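Local atomic coordinates of phosphonopyruvate hydrolase (Variovorax sp., PDB entry 2HJP), a protein that hydrolyses the phosphorus-carbon bond of phosphonopyruvate to give pyruvate and phosphate, with the help of a divalent metal ion such as magnesium, cobalt or manganese. Residues Q5-A10 with A104-M109; G136-A141 with V152-E157; V156-A161 with Q166-R171. All coordinates share one frame; numbering follows the deposited sequence.

Contact 1: residues Q5-A10 with A104-M109; sequences QALRAA and ASAIVM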
loop_
_atom_site.group_PDB
_atom_site.type_symbol
_atom_site.label_atom_id
_atom_site.label_comp_id
_atom_site.label_asym_id
_atom_site.label_seq_id
_atom_site.Cartn_x
_atom_site.Cartn_y
_atom_site.Cartn_z
ATOM N N GLN A 5 3.922 -8.475 26.878
ATOM C CA GLN A 5 4.210 -8.964 28.224
ATOM C C GLN A 5 5.399 -9.900 28.163
ATOM O O GLN A 5 6.300 -9.834 29.002
ATOM C CB GLN A 5 3.007 -9.730 28.787
ATOM C CG GLN A 5 1.818 -8.887 29.046
ATOM C CD GLN A 5 0.704 -9.717 29.601
ATOM O OE1 GLN A 5 0.351 -10.783 29.048
ATOM N NE2 GLN A 5 0.141 -9.257 30.719
ATOM N N ALA A 6 5.368 -10.823 27.205
ATOM C CA ALA A 6 6.495 -11.740 27.016
ATOM C C ALA A 6 7.848 -10.996 26.889
ATOM O O ALA A 6 8.813 -11.407 27.448
ATOM C CB ALA A 6 6.269 -12.614 25.733
ATOM N N LEU A 7 7.919 -9.915 26.114
ATOM C CA LEU A 7 9.179 -9.206 25.952
ATOM C C LEU A 7 9.551 -8.511 27.250
ATOM O O LEU A 7 10.720 -8.545 27.691
ATOM C CB LEU A 7 9.083 -8.197 24.798
ATOM C CG LEU A 7 10.298 -7.296 24.582
ATOM C CD1 LEU A 7 11.534 -8.147 24.293
ATOM C CD2 LEU A 7 9.985 -6.266 23.465
ATOM N N ARG A 8 8.570 -7.872 27.872
ATOM C CA ARG A 8 8.820 -7.196 29.150
ATOM C C ARG A 8 9.274 -8.249 30.195
ATOM O O ARG A 8 10.187 -8.004 30.958
ATOM C CB ARG A 8 7.527 -6.462 29.551
ATOM C CG ARG A 8 7.709 -5.360 30.528
ATOM C CD ARG A 8 8.634 -4.294 30.105
ATOM N NE ARG A 8 8.004 -3.219 29.341
ATOM C CZ ARG A 8 8.491 -1.990 29.376
ATOM N NH1 ARG A 8 7.949 -0.975 28.683
ATOM N NH2 ARG A 8 9.561 -1.776 30.146
ATOM N N ALA A 9 8.686 -9.439 30.197
ATOM C CA ALA A 9 9.083 -10.493 31.131
ATOM C C ALA A 9 10.569 -10.912 30.903
ATOM O O ALA A 9 11.361 -11.064 31.851
ATOM C CB ALA A 9 8.145 -11.711 30.974
ATOM N N ALA A 10 10.947 -11.095 29.643
ATOM C CA ALA A 10 12.330 -11.447 29.313
ATOM C C ALA A 10 13.267 -10.321 29.806
ATOM O O ALA A 10 14.300 -10.574 30.429
ATOM C CB ALA A 10 12.445 -11.629 27.766
ATOM N N ALA A 104 3.922 -4.746 16.534
ATOM C CA ALA A 104 5.314 -4.732 17.057
ATOM C C ALA A 104 5.301 -4.627 18.607
ATOM O O ALA A 104 4.404 -3.963 19.194
ATOM C CB ALA A 104 6.079 -3.550 16.483
ATOM N N SER A 105 6.244 -5.282 19.267
ATOM C CA SER A 105 6.278 -5.236 20.733
ATOM C C SER A 105 7.302 -4.161 21.233
ATOM O O SER A 105 7.291 -3.782 22.432
ATOM C CB SER A 105 6.605 -6.613 21.314
ATOM O OG SER A 105 5.462 -7.491 21.255
ATOM N N ALA A 106 8.104 -3.633 20.297
ATOM C CA ALA A 106 9.123 -2.609 20.596
ATOM C C ALA A 106 9.494 -1.893 19.326
ATOM O O ALA A 106 9.255 -2.419 18.209
ATOM C CB ALA A 106 10.390 -3.290 21.130
ATOM N N ILE A 107 10.090 -0.709 19.506
ATOM C CA ILE A 107 10.639 0.049 18.405
ATOM C C ILE A 107 12.013 0.452 18.930
ATOM O O ILE A 107 12.246 0.511 20.131
ATOM C CB ILE A 107 9.829 1.297 18.013
ATOM C CG1 ILE A 107 9.447 2.187 19.224
ATOM C CG2 ILE A 107 8.571 0.809 17.329
ATOM C CD1 ILE A 107 10.578 3.033 19.779
ATOM N N VAL A 108 12.936 0.607 17.992
ATOM C CA VAL A 108 14.316 1.059 18.214
ATOM C C VAL A 108 14.387 2.339 17.349
ATOM O O VAL A 108 14.133 2.321 16.143
ATOM C CB VAL A 108 15.369 0.046 17.716
ATOM C CG1 VAL A 108 16.857 0.680 17.801
ATOM C CG2 VAL A 108 15.287 -1.186 18.575
ATOM N N MET A 109 14.783 3.443 17.983
ATOM C CA MET A 109 14.904 4.750 17.338
ATOM C C MET A 109 16.311 5.294 17.714
ATOM O O MET A 109 16.695 5.266 18.878
ATOM C CB MET A 109 13.804 5.698 17.857
ATOM C CG MET A 109 13.814 7.009 17.173
ATOM S SD MET A 109 12.430 8.066 17.585
ATOM C CE MET A 109 12.421 8.007 19.385
#
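At the base of the eight-stranded parallel beta/alpha barrel, Leu7 of helix 3-13 meets Ser105 and Ala106, where the chain enters strand 106-110. The helix precedes the first barrel strand and lies across the N-terminal ends of the strands, away from the ligand end, and so illustrates how a barrel bottom can be closed by an additional helix. A single methyl carries the contact. Leu7 has CG anti to its own nitrogen (chi1 175°), which sends the branch out from the helix toward the barrel, and CD2 settles against the strand entrance, 3.8 Å from Ala106 CB. The same methyl lies 4.0 Å from Ser105 CB and, at 3.8 Å, also touches the Ser105 carbonyl oxygen. No hydrogen bond joins the two segments, and the interface is small, burying 95 Å² in all. With Leu7 CA still 7.2 Å from Ser105 CA, the side chain spans the gap between backbones. Leu7 and Ala106 both also touch Val151, at the start of the next strand, while Ala106 reaches Ile79 on its other neighbour; the leucine thus lies over the ends of two adjoining strands. Next to Leu7, Arg8 forms a salt bridge with Asp181 and gives its NE hydrogen to the carbonyl oxygen of Asp149. Of the Ser105 side chain it is CB that meets the leucine methyl, while OG is hydrogen-bonded to OD1 of Asn4, the residue just before the helical segment.

Contact 2: residues G136-A141 with V152-E157; sequences GKIAAA and VIARVE. With PPR (phosphonopyruvate), chain G.
Helix 136-141 runs nearly antiparallel to strand 152-156, at 165° with their axes 9.4 Å apart, the layered packing expected where a barrel helix returns the chain to the next strand. Between them Ile138 extends CD1 over the strand, 3.7 Å from Ala154 CB and 4.0 Å from Val152 CG1, so that one methyl bridges two alternate residues of the strand's outer side. The side chains of Ile138 and Val152 run alongside each other, pointing opposite ways, and Ala141 CB closes on Val152 CG1 at 4.1 Å. Arg155 carries its guanidinium to the far side of the strand from the helix: with CG anti to the backbone N (chi1 164°) and an extended chain, the group reaches phosphonopyruvate edge-on. Arg155 NH1 and NH2 both donate to O1P of phosphonopyruvate, at 3.1 and 3.0 Å, and NH1 adds a weak bond to O2. On the adjoining edge Arg155 NE, at 2.6 Å, and NH2 share Glu157 OE2, approached from one face of the carboxylate, a side-on grip that fixes the rotation of the guanidinium. A methionine in place of Arg155 would probably leave the phosphonate oxygen O1P without these two donors and the Glu157 carboxylate without its mate. Strand 152-156 lies between strands 106-110 and 182-185, while Ala141 also packs on Val92 and Val96 of helix 89-102, and Tyr288 of the second subunit covers Ala139 and Ala140.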
loop_
_atom_site.group_PDB
_atom_site.type_symbol
_atom_site.label_atom_id
_atom_site.label_comp_id
_atom_site.label_asym_id
_atom_site.label_seq_id
_atom_site.Cartn_x
_atom_site.Cartn_y
_atom_site.Cartn_z
ATOM N N GLY A 136 13.172 14.600 23.844
ATOM C CA GLY A 136 11.778 14.898 23.455
ATOM C C GLY A 136 11.149 13.774 22.593
ATOM O O GLY A 136 9.966 13.411 22.711
ATOM N N LYS A 137 11.940 13.264 21.659
ATOM C CA LYS A 137 11.467 12.172 20.789
ATOM C C LYS A 137 11.132 10.870 21.547
ATOM O O LYS A 137 10.128 10.202 21.300
ATOM C CB LYS A 137 12.523 11.960 19.706
ATOM C CG LYS A 137 12.524 13.152 18.707
ATOM C CD LYS A 137 13.711 13.087 17.768
ATOM C CE LYS A 137 13.498 12.012 16.716
ATOM N NZ LYS A 137 14.403 12.179 15.495
ATOM N N ILE A 138 11.974 10.516 22.482
ATOM C CA ILE A 138 11.738 9.316 23.279
ATOM C C ILE A 138 10.512 9.547 24.170
ATOM O O ILE A 138 9.661 8.664 24.295
ATOM C CB ILE A 138 12.984 9.078 24.183
ATOM C CG1 ILE A 138 14.117 8.551 23.293
ATOM C CG2 ILE A 138 12.668 8.094 25.344
ATOM C CD1 ILE A 138 13.906 7.175 22.605
ATOM N N ALA A 139 10.417 10.733 24.802
ATOM C CA ALA A 139 9.251 11.028 25.665
ATOM C C ALA A 139 7.965 10.996 24.812
ATOM O O ALA A 139 6.917 10.526 25.278
ATOM C CB ALA A 139 9.415 12.420 26.359
ATOM N N ALA A 140 8.039 11.511 23.571
ATOM C CA ALA A 140 6.860 11.457 22.660
ATOM C C ALA A 140 6.485 9.983 22.373
ATOM O O ALA A 140 5.280 9.652 22.280
ATOM C CB ALA A 140 7.156 12.185 21.309
ATOM N N ALA A 141 7.493 9.111 22.205
ATOM C CA ALA A 141 7.230 7.727 21.915
ATOM C C ALA A 141 6.577 7.059 23.094
ATOM O O ALA A 141 5.590 6.322 22.910
ATOM C CB ALA A 141 8.531 6.961 21.533
ATOM N N VAL A 152 10.231 0.858 24.388
ATOM C CA VAL A 152 10.885 1.866 23.591
ATOM C C VAL A 152 12.384 1.819 23.848
ATOM O O VAL A 152 12.851 2.069 24.960
ATOM C CB VAL A 152 10.326 3.236 23.961
ATOM C CG1 VAL A 152 11.137 4.341 23.259
ATOM C CG2 VAL A 152 8.827 3.264 23.663
ATOM N N ILE A 153 13.129 1.522 22.790
ATOM C CA ILE A 153 14.574 1.361 22.829
ATOM C C ILE A 153 15.240 2.500 22.129
ATOM O O ILE A 153 14.950 2.785 20.968
ATOM C CB ILE A 153 14.987 0.008 22.128
ATOM C CG1 ILE A 153 14.244 -1.166 22.815
ATOM C CG2 ILE A 153 16.537 -0.262 22.220
ATOM C CD1 ILE A 153 14.252 -2.477 22.033
ATOM N N ALA A 154 16.146 3.172 22.856
ATOM C CA ALA A 154 16.872 4.282 22.276
ATOM C C ALA A 154 18.251 3.780 21.847
ATOM O O ALA A 154 19.025 3.203 22.635
ATOM C CB ALA A 154 17.035 5.395 23.310
ATOM N N ARG A 155 18.573 4.078 20.614
ATOM C CA ARG A 155 19.855 3.701 20.084
ATOM C C ARG A 155 20.802 4.875 20.058
ATOM O O ARG A 155 20.503 5.942 19.495
ATOM C CB ARG A 155 19.648 3.077 18.704
ATOM C CG ARG A 155 20.902 2.980 17.855
ATOM C CD ARG A 155 20.621 2.180 16.543
ATOM N NE ARG A 155 21.636 2.464 15.528
ATOM C CZ ARG A 155 21.824 1.789 14.390
ATOM N NH1 ARG A 155 21.070 0.743 14.110
ATOM N NH2 ARG A 155 22.739 2.200 13.501
ATOM N N VAL A 156 21.941 4.686 20.713
ATOM C CA VAL A 156 22.971 5.721 20.854
ATOM C C VAL A 156 24.067 5.509 19.799
ATOM O O VAL A 156 24.756 4.492 19.831
ATOM C CB VAL A 156 23.589 5.640 22.324
ATOM C CG1 VAL A 156 24.833 6.540 22.446
ATOM C CG2 VAL A 156 22.532 5.994 23.372
ATOM N N GLU A 157 24.218 6.476 18.899
ATOM C CA GLU A 157 25.186 6.456 17.804
ATOM C C GLU A 157 26.506 7.183 18.108
ATOM O O GLU A 157 27.422 7.220 17.260
ATOM C CB GLU A 157 24.582 7.155 16.586
ATOM C CG GLU A 157 23.500 6.424 15.867
ATOM C CD GLU A 157 24.059 5.265 15.104
ATOM O OE1 GLU A 157 24.882 5.469 14.192
ATOM O OE2 GLU A 157 23.668 4.160 15.437
HETATM C C1 PPR G . 19.339 -2.588 10.968
HETATM O O1 PPR G . 19.441 -3.883 11.014
HETATM O "O2'" PPR G . 18.670 -1.981 10.176
HETATM C C2 PPR G . 20.127 -1.874 12.024
HETATM C C3 PPR G . 21.318 -2.239 12.583
HETATM O O2 PPR G . 19.551 -0.737 12.418
HETATM P P PPR G . 22.682 -1.637 11.476
HETATM O O1P PPR G . 22.542 -0.089 11.514
HETATM O O2P PPR G . 22.414 -2.262 10.081
HETATM O O3P PPR G . 23.908 -2.059 12.139
#

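Contact 3: residues V156-A161 with Q166-R171; sequences VEALIA and QEAVRR
The guanidinium of Arg171, whose methylene CD rests 4.1 Å from Ala158 CB across the contact, has Glu167 CG at its edge, in plane. Its NE donates to Glu167 OE2 at 2.8 Å in a salt bridge between residues one helical turn apart; the oxygen is met on its anti side, 34° out of the carboxylate plane, and itself sits tilted from the guanidinium plane. Arginine and glutamate are thereby tied together along the helix, and it is their aliphatic parts that face the loop. CG of Arg171 stands beside the backbone N and the chain then runs extended to NE, which brings CD, alone of the methylenes, against Ala158. The centre of the packing is Ala168. Ala158 CB lies 3.7 Å from Ala168 CA, and the backbones come as close as 5.0 Å between the CA atoms of these two residues, a spacing that alanine on both sides allows. Leu159 brings CD2 to within 3.8 Å of Ala168 CB, while Val156, with CG1 anti to its nitrogen (chi1 170°), sets that methyl 3.7 Å from the Ala168 carbonyl oxygen. The turn after strand 151-156 is thus folded back on the helix that follows it in the barrel. Beneath lies strand 182-185, whose Ile185 touches Val156, Leu159 and Ala168; helix 193-201 adds Phe198 against Ala168, and helix 131-144 places Ile131 against Glu167 and Arg171.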
loop_
_atom_site.group_PDB
_atom_site.type_symbol
_atom_site.label_atom_id
_atom_site.label_comp_id
_atom_site.label_asym_id
_atom_site.label_seq_id
_atom_site.Cartn_x
_atom_site.Cartn_y
_atom_site.Cartn_z
ATOM N N VAL A 156 21.941 4.686 20.713
ATOM C CA VAL A 156 22.971 5.721 20.854
ATOM C C VAL A 156 24.067 5.509 19.799
ATOM O O VAL A 156 24.756 4.492 19.831
ATOM C CB VAL A 156 23.589 5.640 22.324
ATOM C CG1 VAL A 156 24.833 6.540 22.446
ATOM C CG2 VAL A 156 22.532 5.994 23.372
ATOM N N GLU A 157 24.218 6.476 18.899
ATOM C CA GLU A 157 25.186 6.456 17.804
ATOM C C GLU A 157 26.506 7.183 18.108
ATOM O O GLU A 157 27.422 7.220 17.260
ATOM C CB GLU A 157 24.582 7.155 16.586
ATOM C CG GLU A 157 23.500 6.424 15.867
ATOM C CD GLU A 157 24.059 5.265 15.104
ATOM O OE1 GLU A 157 24.882 5.469 14.192
ATOM O OE2 GLU A 157 23.668 4.160 15.437
ATOM N N ALA A 158 26.601 7.779 19.287
ATOM C CA ALA A 158 27.795 8.550 19.653
ATOM C C ALA A 158 29.165 7.808 19.479
ATOM O O ALA A 158 30.162 8.445 19.115
ATOM C CB ALA A 158 27.641 9.075 21.074
ATOM N N LEU A 159 29.241 6.500 19.749
ATOM C CA LEU A 159 30.527 5.795 19.543
ATOM C C LEU A 159 30.855 5.817 18.031
ATOM O O LEU A 159 31.935 6.225 17.598
ATOM C CB LEU A 159 30.470 4.341 20.063
ATOM C CG LEU A 159 30.360 4.223 21.598
ATOM C CD1 LEU A 159 30.480 2.804 22.130
ATOM C CD2 LEU A 159 31.466 5.031 22.160
ATOM N N ILE A 160 29.873 5.442 17.241
ATOM C CA ILE A 160 29.993 5.412 15.802
ATOM C C ILE A 160 30.313 6.810 15.233
ATOM O O ILE A 160 31.150 6.929 14.340
ATOM C CB ILE A 160 28.698 4.865 15.195
ATOM C CG1 ILE A 160 28.505 3.443 15.718
ATOM C CG2 ILE A 160 28.711 5.027 13.681
ATOM C CD1 ILE A 160 29.456 2.413 15.217
ATOM N N ALA A 161 29.689 7.852 15.777
ATOM C CA ALA A 161 29.883 9.226 15.316
ATOM C C ALA A 161 31.210 9.779 15.789
ATOM O O ALA A 161 31.560 10.933 15.519
ATOM C CB ALA A 161 28.784 10.067 15.847
ATOM N N GLN A 166 32.426 8.982 27.065
ATOM C CA GLN A 166 31.738 9.866 28.028
ATOM C C GLN A 166 30.387 10.375 27.455
ATOM O O GLN A 166 29.391 10.312 28.132
ATOM C CB GLN A 166 32.634 11.081 28.416
ATOM N N GLU A 167 30.379 10.848 26.208
ATOM C CA GLU A 167 29.193 11.384 25.530
ATOM C C GLU A 167 28.139 10.263 25.251
ATOM O O GLU A 167 26.934 10.488 25.407
ATOM C CB GLU A 167 29.635 12.046 24.205
ATOM C CG GLU A 167 28.486 12.609 23.338
ATOM C CD GLU A 167 27.707 13.747 24.034
ATOM O OE1 GLU A 167 27.978 14.000 25.230
ATOM O OE2 GLU A 167 26.606 14.141 23.539
ATOM N N ALA A 168 28.611 9.077 24.831
ATOM C CA ALA A 168 27.739 7.931 24.579
ATOM C C ALA A 168 27.039 7.612 25.889
ATOM O O ALA A 168 25.797 7.450 25.907
ATOM C CB ALA A 168 28.574 6.702 24.072
ATOM N N VAL A 169 27.791 7.556 27.012
ATOM C CA VAL A 169 27.114 7.273 28.287
ATOM C C VAL A 169 26.190 8.401 28.725
ATOM O O VAL A 169 25.101 8.162 29.284
ATOM C CB VAL A 169 28.107 6.980 29.430
ATOM C CG1 VAL A 169 27.377 7.027 30.801
ATOM C CG2 VAL A 169 28.729 5.634 29.157
ATOM N N ARG A 170 26.611 9.639 28.484
ATOM C CA ARG A 170 25.788 10.775 28.847
ATOM C C ARG A 170 24.448 10.702 28.092
ATOM O O ARG A 170 23.389 10.962 28.657
ATOM C CB ARG A 170 26.518 12.063 28.468
ATOM C CG ARG A 170 25.662 13.285 28.738
ATOM N NH2 ARG A 170 29.177 14.165 28.898
ATOM N N ARG A 171 24.514 10.373 26.793
ATOM C CA ARG A 171 23.290 10.264 25.984
ATOM C C ARG A 171 22.434 9.122 26.445
ATOM O O ARG A 171 21.228 9.285 26.600
ATOM C CB ARG A 171 23.623 10.111 24.488
ATOM C CG ARG A 171 23.947 11.452 23.867
ATOM C CD ARG A 171 24.480 11.368 22.436
ATOM N NE ARG A 171 24.827 12.700 21.951
ATOM C CZ ARG A 171 24.003 13.531 21.302
ATOM N NH1 ARG A 171 22.752 13.195 21.024
ATOM N NH2 ARG A 171 24.406 14.751 20.961
#

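All three contacts are buried, yet their chemistry changes with their place in the barrel. Contact 1, nearest the centre of the chain, closes the base with methyl contacts and no hydrogen bond; contact 2 joins an outer helix to a strand by methyl packing, while the same strand delivers an arginine to the substrate; contact 3, farthest out, mixes alanine packing with a salt bridge inside its helix. Contacts 1 and 2 use neighbouring strands of one sheet, probably hydrogen-bonded from Met109 O to Arg155 N, and Met109 CE packs on Ile138 CD1. Contacts 2 and 3 share Val156 and Glu157, where strand 151-156 gives way to the turn. Contacts 1 and 3 do not touch.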